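Local coordinates for protein TRAP dicarboxylate transporter, DctP subunit (Anaerococcus prevoti, PDB 4N91) that binds D-glucuronate, in either anomeric form, as the periplasmic-type solute-binding component of what is probably a TRAP transport system, at residues A[111-116]-A[298-303]; A[154-159]-A[184-189]; A[212-217]-A[236-241]. All coordinates share one frame; numbering follows the deposited sequence.

Contact 1 of 3, residues A[111-116]-A[298-303]; sequences LPYLFA and PDQKPF
The apolar part of the contact is made by Tyr-113 and Phe-303, whose side chains approach at a slant. The phenol oxygen OH of Tyr-113 lies 3.2 Å from CB of Phe-303, at the root of that side chain, and ring carbon CZ of Tyr-113 is 3.9 Å from the same CB. Beside them, CE2 of Tyr-113 comes to 3.9 Å from the carbonyl carbon C of Phe-303. The two rings do not stack: with CG anti to the carbonyl carbon (chi1 -66°), the Phe-303 ring turns away from the hydroxyl, toward Val-163 and Pro-166. Tyr-113 belongs to the loop between helices 96-99 and 118-125.

A looser polar neighbour is Gln-300, whose OE1 stands 4.2 Å from CE1 of Tyr-113, a contact without a bond. Both polar ends instead turn to strand 231-238: the hydroxyl of Tyr-113 is hydrogen-bonded to the backbone oxygen of Asp-235, and NE2 of Gln-300 to that of Tyr-234.

Within 298-303, a capping bond lies just before helix 301-317. The Lys-301 backbone N donates to OD1 of Asp-299 over 3.1 Å, reaching that oxygen from well above the carboxylate plane. Lys-301 also forms a salt bridge with Asp-305 one turn further on.

The tyrosine therefore has a divided role, its ring flank serving as an apolar surface for the first turn of the helix while its hydroxyl is held by a strand carbonyl. Loop 111-116 and the helix start are thus joined by van der Waals contact, while the polar ends of Tyr-113 and Gln-300 are both fastened to strand 231-238.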
loop_
_atom_site.group_PDB
_atom_site.type_symbol
_atom_site.label_atom_id
_atom_site.label_comp_id
_atom_site.label_asym_id
_atom_site.label_seq_id
_atom_site.Cartn_x
_atom_site.Cartn_y
_atom_site.Cartn_z
ATOM N N LEU A 111 3.242 10.732 -2.432
ATOM C CA LEU A 111 3.909 11.582 -3.411
ATOM C C LEU A 111 4.710 10.728 -4.393
ATOM O O LEU A 111 5.441 9.847 -3.983
ATOM C CB LEU A 111 4.849 12.570 -2.713
ATOM C CG LEU A 111 4.170 13.607 -1.814
ATOM C CD1 LEU A 111 5.213 14.467 -1.092
ATOM C CD2 LEU A 111 3.237 14.466 -2.647
ATOM N N PRO A 112 4.587 10.999 -5.695
ATOM C CA PRO A 112 5.390 10.285 -6.686
ATOM C C PRO A 112 6.868 10.647 -6.608
ATOM O O PRO A 112 7.223 11.803 -6.298
ATOM C CB PRO A 112 4.820 10.768 -8.024
ATOM C CG PRO A 112 3.543 11.453 -7.696
ATOM C CD PRO A 112 3.669 11.965 -6.317
ATOM N N TYR A 113 7.707 9.648 -6.864
ATOM C CA TYR A 113 9.148 9.823 -6.922
ATOM C C TYR A 113 9.662 10.522 -5.680
ATOM O O TYR A 113 10.485 11.437 -5.748
ATOM C CB TYR A 113 9.523 10.562 -8.200
ATOM C CG TYR A 113 9.133 9.765 -9.409
ATOM C CD1 TYR A 113 9.788 8.583 -9.714
ATOM C CD2 TYR A 113 8.084 10.154 -10.224
ATOM C CE1 TYR A 113 9.427 7.830 -10.811
ATOM C CE2 TYR A 113 7.718 9.417 -11.319
ATOM C CZ TYR A 113 8.384 8.246 -11.605
ATOM O OH TYR A 113 8.005 7.483 -12.696
ATOM N N LEU A 114 9.179 10.047 -4.544
ATOM C CA LEU A 114 9.513 10.631 -3.262
ATOM C C LEU A 114 10.784 10.013 -2.728
ATOM O O LEU A 114 11.665 10.724 -2.233
ATOM C CB LEU A 114 8.363 10.417 -2.276
ATOM C CG LEU A 114 8.644 10.824 -0.841
ATOM C CD1 LEU A 114 8.878 12.330 -0.778
ATOM C CD2 LEU A 114 7.482 10.394 0.041
ATOM N N PHE A 115 10.909 8.693 -2.836
ATOM C CA PHE A 115 12.070 8.018 -2.256
ATOM C C PHE A 115 13.153 7.693 -3.274
ATOM O O PHE A 115 12.870 7.234 -4.389
ATOM C CB PHE A 115 11.627 6.732 -1.574
ATOM C CG PHE A 115 10.591 6.945 -0.510
ATOM C CD1 PHE A 115 10.934 7.579 0.677
ATOM C CD2 PHE A 115 9.305 6.502 -0.687
ATOM C CE1 PHE A 115 9.983 7.777 1.663
ATOM C CE2 PHE A 115 8.350 6.687 0.292
ATOM C CZ PHE A 115 8.699 7.334 1.475
ATOM N N ALA A 116 14.401 7.919 -2.894
ATOM C CA ALA A 116 15.498 7.722 -3.837
ATOM C C ALA A 116 15.769 6.243 -4.069
ATOM O O ALA A 116 16.272 5.862 -5.130
ATOM C CB ALA A 116 16.754 8.415 -3.332
ATOM N N PRO A 298 11.703 1.713 -18.827
ATOM C CA PRO A 298 11.674 3.009 -19.492
ATOM C C PRO A 298 12.557 4.032 -18.791
ATOM O O PRO A 298 12.905 3.884 -17.619
ATOM C CB PRO A 298 10.208 3.420 -19.362
ATOM C CG PRO A 298 9.770 2.788 -18.060
ATOM C CD PRO A 298 10.468 1.454 -18.055
ATOM N N ASP A 299 12.902 5.076 -19.527
ATOM C CA ASP A 299 13.522 6.252 -18.959
ATOM C C ASP A 299 12.531 6.879 -17.977
ATOM O O ASP A 299 11.422 7.244 -18.356
ATOM C CB ASP A 299 13.844 7.195 -20.104
ATOM C CG ASP A 299 14.502 8.477 -19.646
ATOM O OD1 ASP A 299 14.827 8.620 -18.441
ATOM O OD2 ASP A 299 14.694 9.338 -20.523
ATOM N N GLN A 300 12.915 6.979 -16.712
ATOM C CA GLN A 300 12.014 7.530 -15.701
ATOM C C GLN A 300 11.890 9.048 -15.755
ATOM O O GLN A 300 10.872 9.598 -15.324
ATOM C CB GLN A 300 12.418 7.067 -14.296
ATOM C CG GLN A 300 12.282 5.560 -14.144
ATOM C CD GLN A 300 12.609 5.053 -12.756
ATOM O OE1 GLN A 300 12.996 5.812 -11.877
ATOM N NE2 GLN A 300 12.454 3.742 -12.556
ATOM N N LYS A 301 12.903 9.740 -16.293
ATOM C CA LYS A 301 12.910 11.212 -16.222
ATOM C C LYS A 301 11.643 11.884 -16.784
ATOM O O LYS A 301 11.107 12.809 -16.167
ATOM C CB LYS A 301 14.163 11.793 -16.883
ATOM C CG LYS A 301 14.182 13.318 -16.849
ATOM C CD LYS A 301 15.575 13.892 -17.093
ATOM C CE LYS A 301 15.526 15.409 -17.117
ATOM N NZ LYS A 301 15.011 15.970 -15.846
ATOM N N PRO A 302 11.136 11.415 -17.939
ATOM C CA PRO A 302 9.924 12.079 -18.428
ATOM C C PRO A 302 8.712 11.895 -17.498
ATOM O O PRO A 302 7.860 12.789 -17.420
ATOM C CB PRO A 302 9.695 11.426 -19.785
ATOM C CG PRO A 302 11.051 11.035 -20.228
ATOM C CD PRO A 302 11.750 10.575 -18.976
ATOM N N PHE A 303 8.640 10.772 -16.790
ATOM C CA PHE A 303 7.553 10.560 -15.830
ATOM C C PHE A 303 7.745 11.517 -14.650
ATOM O O PHE A 303 6.817 12.198 -14.230
ATOM C CB PHE A 303 7.498 9.114 -15.349
ATOM C CG PHE A 303 7.127 8.123 -16.426
ATOM C CD1 PHE A 303 5.803 7.755 -16.628
ATOM C CD2 PHE A 303 8.096 7.559 -17.227
ATOM C CE1 PHE A 303 5.449 6.860 -17.608
ATOM C CE2 PHE A 303 7.753 6.638 -18.223
ATOM C CZ PHE A 303 6.424 6.284 -18.407
#

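Contact 2 of 3, residues A[154-159]-A[184-189]; sequences RSFYTK and RMMDLL. With BDP (beta-D-glucopyranuronic acid), chain C.
Phe-156 of strand 154-158 points its ring at helix 180-188, and Met-186 and Leu-189 reach back from the opposite direction. Selenium SE of Met-186, present as selenomethionine, lies at the ring edge, 3.6 Å from CE1 of Phe-156; it stands 80° off the ring normal, a Met-aromatic contact made edge-on. Bends at chi2 and chi3 (-51° and -48°) curl the Met-186 chain so that its methyl CE also meets CE1 of Phe-156, at 3.7 Å. The branch CD1 of Leu-189 approaches the ring end at a slant, 3.5 Å from CZ of Phe-156, and methyl CE of Met-185 adds a lighter touch at the same carbon.

Two residues earlier in the chain, Arg-154 is turned to the sugar. Its guanidinium meets the ligand edge-on: NH1 donates to ring oxygen O5 of BDP (3.2 Å) and NH2 to carboxylate oxygen O6B of BDP (3.0 Å). NE is tied to Glu-214 in a salt bridge.

This part of the chain thus combines two chemistries, an apolar ring buried against the helix and a cation that grips the uronate carboxylate, whose negative charge it would be expected to help offset, together with Arg-175.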
loop_
_atom_site.group_PDB
_atom_site.type_symbol
_atom_site.label_atom_id
_atom_site.label_comp_id
_atom_site.label_asym_id
_atom_site.label_seq_id
_atom_site.Cartn_x
_atom_site.Cartn_y
_atom_site.Cartn_z
ATOM N N ARG A 154 5.180 0.837 -7.402
ATOM C CA ARG A 154 4.086 0.755 -8.349
ATOM C C ARG A 154 4.527 1.257 -9.711
ATOM O O ARG A 154 5.131 2.324 -9.833
ATOM C CB ARG A 154 2.887 1.559 -7.853
ATOM C CG ARG A 154 2.391 1.049 -6.505
ATOM C CD ARG A 154 1.270 1.820 -5.969
ATOM N NE ARG A 154 -0.004 1.639 -6.672
ATOM C CZ ARG A 154 -0.955 0.790 -6.305
ATOM N NH1 ARG A 154 -0.778 -0.025 -5.266
ATOM N NH2 ARG A 154 -2.093 0.758 -6.987
ATOM N N SER A 155 4.238 0.463 -10.731
ATOM C CA SER A 155 4.544 0.780 -12.108
ATOM C C SER A 155 3.351 0.445 -12.996
ATOM O O SER A 155 2.560 -0.425 -12.643
ATOM C CB SER A 155 5.703 -0.082 -12.577
ATOM O OG SER A 155 6.926 0.344 -12.004
ATOM N N PHE A 156 3.295 1.054 -14.188
ATOM C CA PHE A 156 2.195 0.828 -15.129
ATOM C C PHE A 156 2.261 -0.521 -15.826
ATOM O O PHE A 156 3.330 -0.975 -16.254
ATOM C CB PHE A 156 2.174 1.952 -16.169
ATOM C CG PHE A 156 1.799 3.280 -15.586
ATOM C CD1 PHE A 156 0.531 3.492 -15.114
ATOM C CD2 PHE A 156 2.729 4.317 -15.491
ATOM C CE1 PHE A 156 0.186 4.704 -14.532
ATOM C CE2 PHE A 156 2.384 5.512 -14.928
ATOM C CZ PHE A 156 1.121 5.710 -14.440
ATOM N N TYR A 157 1.104 -1.137 -15.996
ATOM C CA TYR A 157 0.991 -2.285 -16.893
ATOM C C TYR A 157 -0.284 -2.133 -17.707
ATOM O O TYR A 157 -1.293 -1.596 -17.251
ATOM C CB TYR A 157 1.025 -3.623 -16.155
ATOM C CG TYR A 157 0.117 -3.780 -14.938
ATOM C CD1 TYR A 157 0.548 -3.399 -13.675
ATOM C CD2 TYR A 157 -1.157 -4.334 -15.052
ATOM C CE1 TYR A 157 -0.251 -3.579 -12.556
ATOM C CE2 TYR A 157 -1.966 -4.500 -13.952
ATOM C CZ TYR A 157 -1.505 -4.130 -12.698
ATOM O OH TYR A 157 -2.286 -4.313 -11.577
ATOM N N THR A 158 -0.209 -2.590 -18.951
ATOM C CA THR A 158 -1.261 -2.381 -19.899
ATOM C C THR A 158 -1.466 -3.624 -20.767
ATOM O O THR A 158 -0.607 -4.494 -20.853
ATOM C CB THR A 158 -0.885 -1.218 -20.822
ATOM O OG1 THR A 158 0.421 -1.475 -21.346
ATOM C CG2 THR A 158 -0.855 0.119 -20.071
ATOM N N LYS A 159 -2.626 -3.673 -21.409
ATOM C CA LYS A 159 -3.004 -4.776 -22.278
ATOM C C LYS A 159 -2.499 -4.652 -23.703
ATOM O O LYS A 159 -1.910 -5.597 -24.239
ATOM C CB LYS A 159 -4.541 -4.874 -22.289
ATOM C CG LYS A 159 -5.086 -5.975 -23.181
ATOM C CD LYS A 159 -6.568 -6.175 -22.908
ATOM C CE LYS A 159 -7.134 -7.354 -23.677
ATOM N NZ LYS A 159 -7.011 -7.111 -25.126
ATOM N N ARG A 184 -4.955 12.834 -9.653
ATOM C CA ARG A 184 -4.208 13.980 -10.145
ATOM C C ARG A 184 -2.945 13.544 -10.902
ATOM O O ARG A 184 -2.593 14.127 -11.916
ATOM C CB ARG A 184 -3.851 14.922 -8.998
ATOM C CG ARG A 184 -3.059 16.133 -9.407
ATOM C CD ARG A 184 -3.802 17.037 -10.357
ATOM N NE ARG A 184 -3.014 18.247 -10.597
ATOM C CZ ARG A 184 -3.087 18.987 -11.697
ATOM N NH1 ARG A 184 -3.933 18.665 -12.675
ATOM N NH2 ARG A 184 -2.304 20.054 -11.818
HETATM N N MSE A 185 -2.268 12.514 -10.412
HETATM C CA MSE A 185 -1.096 12.000 -11.103
HETATM C C MSE A 185 -1.464 11.565 -12.526
HETATM O O MSE A 185 -0.715 11.831 -13.481
HETATM C CB MSE A 185 -0.495 10.823 -10.333
HETATM C CG MSE A 185 0.806 10.334 -10.936
HETATM SE SE MSE A 185 1.466 8.729 -10.007
HETATM C CE MSE A 185 0.181 7.423 -10.717
HETATM N N MSE A 186 -2.607 10.890 -12.692
HETATM C CA MSE A 186 -2.979 10.428 -14.034
HETATM C C MSE A 186 -3.295 11.627 -14.926
HETATM O O MSE A 186 -2.948 11.614 -16.109
HETATM C CB MSE A 186 -4.156 9.463 -14.032
HETATM C CG MSE A 186 -3.924 8.195 -13.234
HETATM SE SE MSE A 186 -2.244 7.255 -13.678
HETATM C CE MSE A 186 -2.356 7.243 -15.579
ATOM N N ASP A 187 -3.938 12.654 -14.356
ATOM C CA ASP A 187 -4.251 13.858 -15.113
ATOM C C ASP A 187 -2.971 14.522 -15.646
ATOM O O ASP A 187 -2.918 14.930 -16.819
ATOM C CB ASP A 187 -4.985 14.868 -14.246
ATOM C CG ASP A 187 -6.399 14.471 -13.928
ATOM O OD1 ASP A 187 -6.983 13.607 -14.627
ATOM O OD2 ASP A 187 -6.937 15.066 -12.975
ATOM N N LEU A 188 -1.948 14.628 -14.798
ATOM C CA LEU A 188 -0.675 15.232 -15.189
ATOM C C LEU A 188 0.083 14.407 -16.223
ATOM O O LEU A 188 0.874 14.938 -17.003
ATOM C CB LEU A 188 0.209 15.423 -13.959
ATOM C CG LEU A 188 -0.223 16.546 -13.031
ATOM C CD1 LEU A 188 0.457 16.396 -11.679
ATOM C CD2 LEU A 188 0.111 17.892 -13.684
ATOM N N LEU A 189 -0.149 13.101 -16.218
ATOM C CA LEU A 189 0.390 12.218 -17.250
ATOM C C LEU A 189 -0.413 12.242 -18.565
ATOM O O LEU A 189 -0.123 11.470 -19.489
ATOM C CB LEU A 189 0.443 10.784 -16.714
ATOM C CG LEU A 189 1.472 10.551 -15.611
ATOM C CD1 LEU A 189 1.273 9.190 -14.890
ATOM C CD2 LEU A 189 2.871 10.613 -16.224
HETATM C C1 BDP C . -1.363 -3.527 -3.411
HETATM C C2 BDP C . -1.463 -3.127 -2.011
HETATM C C3 BDP C . -2.886 -3.222 -1.542
HETATM C C4 BDP C . -3.747 -2.392 -2.328
HETATM C C5 BDP C . -3.603 -2.751 -3.755
HETATM C C6 BDP C . -4.391 -1.786 -4.678
HETATM O O2 BDP C . -0.784 -4.252 -1.325
HETATM O O3 BDP C . -2.970 -2.855 -0.126
HETATM O O4 BDP C . -5.029 -2.422 -1.957
HETATM O O5 BDP C . -2.198 -2.659 -4.178
HETATM O O6A BDP C . -5.611 -1.685 -4.425
HETATM O O1 BDP C . -0.038 -3.144 -3.858
HETATM O O6B BDP C . -3.842 -1.363 -5.720
#

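Contact 3 of 3, residues A[212-217]-A[236-241]; sequences GAENNE and MHQMVP. With BDP (beta-D-glucopyranuronic acid), chain C.
Both partners of the Glu-214 and His-237 pair hold CG between the backbone N and the carbonyl carbon (chi1 45° in each), and a further bend at chi2 of Glu-214 swings its carboxylate round to the imidazole. The side chains cross at about a right angle. NE2 of His-237 donates to OE2 of Glu-214 over 2.8 Å in a nearly straight bond (175°) that lies in the imidazole plane and meets the oxygen on its anti side. CB of Glu-214 packs at the same ring edge, 3.6 Å from CE1 of His-237. The other ring nitrogen, ND1, is bonded to Asp-235.

Next on the strand, Asn-215 faces the ligand: its ND2 donates to O5 of BDP (3.1 Å), and in the beta anomer its OD1 lies 2.7 Å from O1 of BDP. The same OD1 accepts from the backbone N of Asn-216 at 2.8 Å, on a lone pair, which restrains the amide's rotation. ND2 of Asn-216 is 3.1 Å from the same BDP O1.

OE2 of Glu-214 also receives NE of Arg-154, so histidine and arginine share one buried oxygen. His-237 thus appears to act as a second-shell residue, steadying the carboxylate that pairs with ligand-binding Arg-154.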
loop_
_atom_site.group_PDB
_atom_site.type_symbol
_atom_site.label_atom_id
_atom_site.label_comp_id
_atom_site.label_asym_id
_atom_site.label_seq_id
_atom_site.Cartn_x
_atom_site.Cartn_y
_atom_site.Cartn_z
ATOM N N GLY A 212 -5.505 -0.696 -18.424
ATOM C CA GLY A 212 -4.322 -0.992 -17.657
ATOM C C GLY A 212 -4.500 -0.545 -16.227
ATOM O O GLY A 212 -5.572 -0.100 -15.813
ATOM N N ALA A 213 -3.435 -0.682 -15.457
ATOM C CA ALA A 213 -3.465 -0.361 -14.047
ATOM C C ALA A 213 -2.020 -0.087 -13.631
ATOM O O ALA A 213 -1.122 0.054 -14.482
ATOM C CB ALA A 213 -4.089 -1.505 -13.234
ATOM N N GLU A 214 -1.784 0.026 -12.333
ATOM C CA GLU A 214 -0.417 0.236 -11.865
ATOM C C GLU A 214 -0.251 -0.350 -10.497
ATOM O O GLU A 214 -1.099 -0.190 -9.646
ATOM C CB GLU A 214 -0.029 1.720 -11.875
ATOM C CG GLU A 214 -1.067 2.691 -11.315
ATOM C CD GLU A 214 -1.100 2.801 -9.799
ATOM O OE1 GLU A 214 -2.210 2.655 -9.219
ATOM O OE2 GLU A 214 -0.043 3.074 -9.168
ATOM N N ASN A 215 0.847 -1.074 -10.309
ATOM C CA ASN A 215 1.044 -1.769 -9.065
ATOM C C ASN A 215 2.401 -2.432 -9.051
ATOM O O ASN A 215 3.160 -2.344 -10.009
ATOM C CB ASN A 215 -0.030 -2.851 -8.882
ATOM C CG ASN A 215 -0.495 -2.937 -7.456
ATOM O OD1 ASN A 215 0.320 -3.038 -6.534
ATOM N ND2 ASN A 215 -1.813 -2.848 -7.252
ATOM N N ASN A 216 2.672 -3.131 -7.962
ATOM C CA ASN A 216 3.812 -4.007 -7.902
ATOM C C ASN A 216 3.573 -5.291 -8.705
ATOM O O ASN A 216 2.489 -5.525 -9.240
ATOM C CB ASN A 216 4.176 -4.314 -6.454
ATOM C CG ASN A 216 3.066 -5.024 -5.699
ATOM O OD1 ASN A 216 2.495 -6.036 -6.173
ATOM N ND2 ASN A 216 2.710 -4.478 -4.540
ATOM N N GLU A 217 4.588 -6.138 -8.775
ATOM C CA GLU A 217 4.537 -7.328 -9.605
ATOM C C GLU A 217 3.586 -8.418 -9.117
ATOM O O GLU A 217 3.156 -9.246 -9.909
ATOM C CB GLU A 217 5.930 -7.907 -9.772
ATOM C CG GLU A 217 6.932 -6.914 -10.351
ATOM C CD GLU A 217 7.731 -6.129 -9.311
ATOM O OE1 GLU A 217 7.213 -5.799 -8.218
ATOM O OE2 GLU A 217 8.924 -5.843 -9.611
HETATM N N MSE A 236 8.097 3.012 -11.971
HETATM C CA MSE A 236 8.254 3.047 -10.503
HETATM C C MSE A 236 7.880 4.407 -9.879
HETATM O O MSE A 236 8.663 5.033 -9.129
HETATM C CB MSE A 236 9.683 2.617 -10.129
HETATM C CG MSE A 236 9.979 1.178 -10.517
HETATM SE SE MSE A 236 11.851 0.683 -10.280
HETATM C CE MSE A 236 11.861 0.728 -8.336
ATOM N N HIS A 237 6.651 4.838 -10.141
ATOM C CA HIS A 237 6.231 6.185 -9.779
ATOM C C HIS A 237 5.998 6.382 -8.300
ATOM O O HIS A 237 6.116 7.507 -7.808
ATOM C CB HIS A 237 4.995 6.637 -10.557
ATOM C CG HIS A 237 3.908 5.614 -10.642
ATOM N ND1 HIS A 237 3.712 4.855 -11.771
ATOM C CD2 HIS A 237 2.932 5.254 -9.776
ATOM C CE1 HIS A 237 2.686 4.050 -11.593
ATOM N NE2 HIS A 237 2.190 4.273 -10.394
ATOM N N GLN A 238 5.675 5.316 -7.582
ATOM C CA GLN A 238 5.440 5.424 -6.141
ATOM C C GLN A 238 5.928 4.197 -5.403
ATOM O O GLN A 238 6.004 3.083 -5.975
ATOM C CB GLN A 238 3.969 5.591 -5.801
ATOM C CG GLN A 238 3.320 6.861 -6.275
ATOM C CD GLN A 238 1.816 6.732 -6.213
ATOM O OE1 GLN A 238 1.201 5.821 -6.830
ATOM N NE2 GLN A 238 1.205 7.603 -5.452
HETATM N N MSE A 239 6.260 4.416 -4.127
HETATM C CA MSE A 239 6.477 3.344 -3.169
HETATM C C MSE A 239 5.486 3.602 -2.052
HETATM O O MSE A 239 5.711 4.457 -1.193
HETATM C CB MSE A 239 7.905 3.300 -2.643
HETATM C CG MSE A 239 8.890 3.187 -3.739
HETATM SE SE MSE A 239 10.691 3.004 -3.033
HETATM C CE MSE A 239 10.744 1.024 -2.984
ATOM N N VAL A 240 4.375 2.877 -2.090
ATOM C CA VAL A 240 3.231 3.214 -1.236
ATOM C C VAL A 240 3.109 2.171 -0.143
ATOM O O VAL A 240 2.830 0.997 -0.414
ATOM C CB VAL A 240 1.901 3.280 -2.028
ATOM C CG1 VAL A 240 0.763 3.707 -1.107
ATOM C CG2 VAL A 240 2.020 4.250 -3.218
ATOM N N PRO A 241 3.344 2.574 1.106
ATOM C CA PRO A 241 3.261 1.538 2.138
ATOM C C PRO A 241 1.844 1.068 2.366
ATOM O O PRO A 241 0.903 1.857 2.255
ATOM C CB PRO A 241 3.799 2.244 3.394
ATOM C CG PRO A 241 3.509 3.719 3.157
ATOM C CD PRO A 241 3.670 3.904 1.653
HETATM C C1 BDP C . -1.363 -3.527 -3.411
HETATM C C2 BDP C . -1.463 -3.127 -2.011
HETATM C C3 BDP C . -2.886 -3.222 -1.542
HETATM C C4 BDP C . -3.747 -2.392 -2.328
HETATM C C5 BDP C . -3.603 -2.751 -3.755
HETATM C C6 BDP C . -4.391 -1.786 -4.678
HETATM O O2 BDP C . -0.784 -4.252 -1.325
HETATM O O3 BDP C . -2.970 -2.855 -0.126
HETATM O O4 BDP C . -5.029 -2.422 -1.957
HETATM O O5 BDP C . -2.198 -2.659 -4.178
HETATM O O6A BDP C . -5.611 -1.685 -4.425
HETATM O O1 BDP C . -0.038 -3.144 -3.858
HETATM O O6B BDP C . -3.842 -1.363 -5.720
#

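The three contacts lie close together, with centres about 9 to 12 Å apart. Strand 154-158 of contact 2 lies between strands 212-215 and 231-238 of contact 3; the centres of contacts 2 and 3 are about 9 Å apart, and both touch the sugar. Their polar joint is Arg-154 NE to Glu-214 OE2, 2.9 Å. Contact 1 lies further from the ligand: its Tyr-113 side chain is about 9 Å from that of Arg-154. It is linked to contact 3 by a probable hydrogen bond from Tyr-113 N to His-237 O (2.8 Å), and to contact 2 by packing of Phe-303 CD1 on Leu-189 CD2 (4.1 Å). His-237 thus connects loop 111-116 with the pocket.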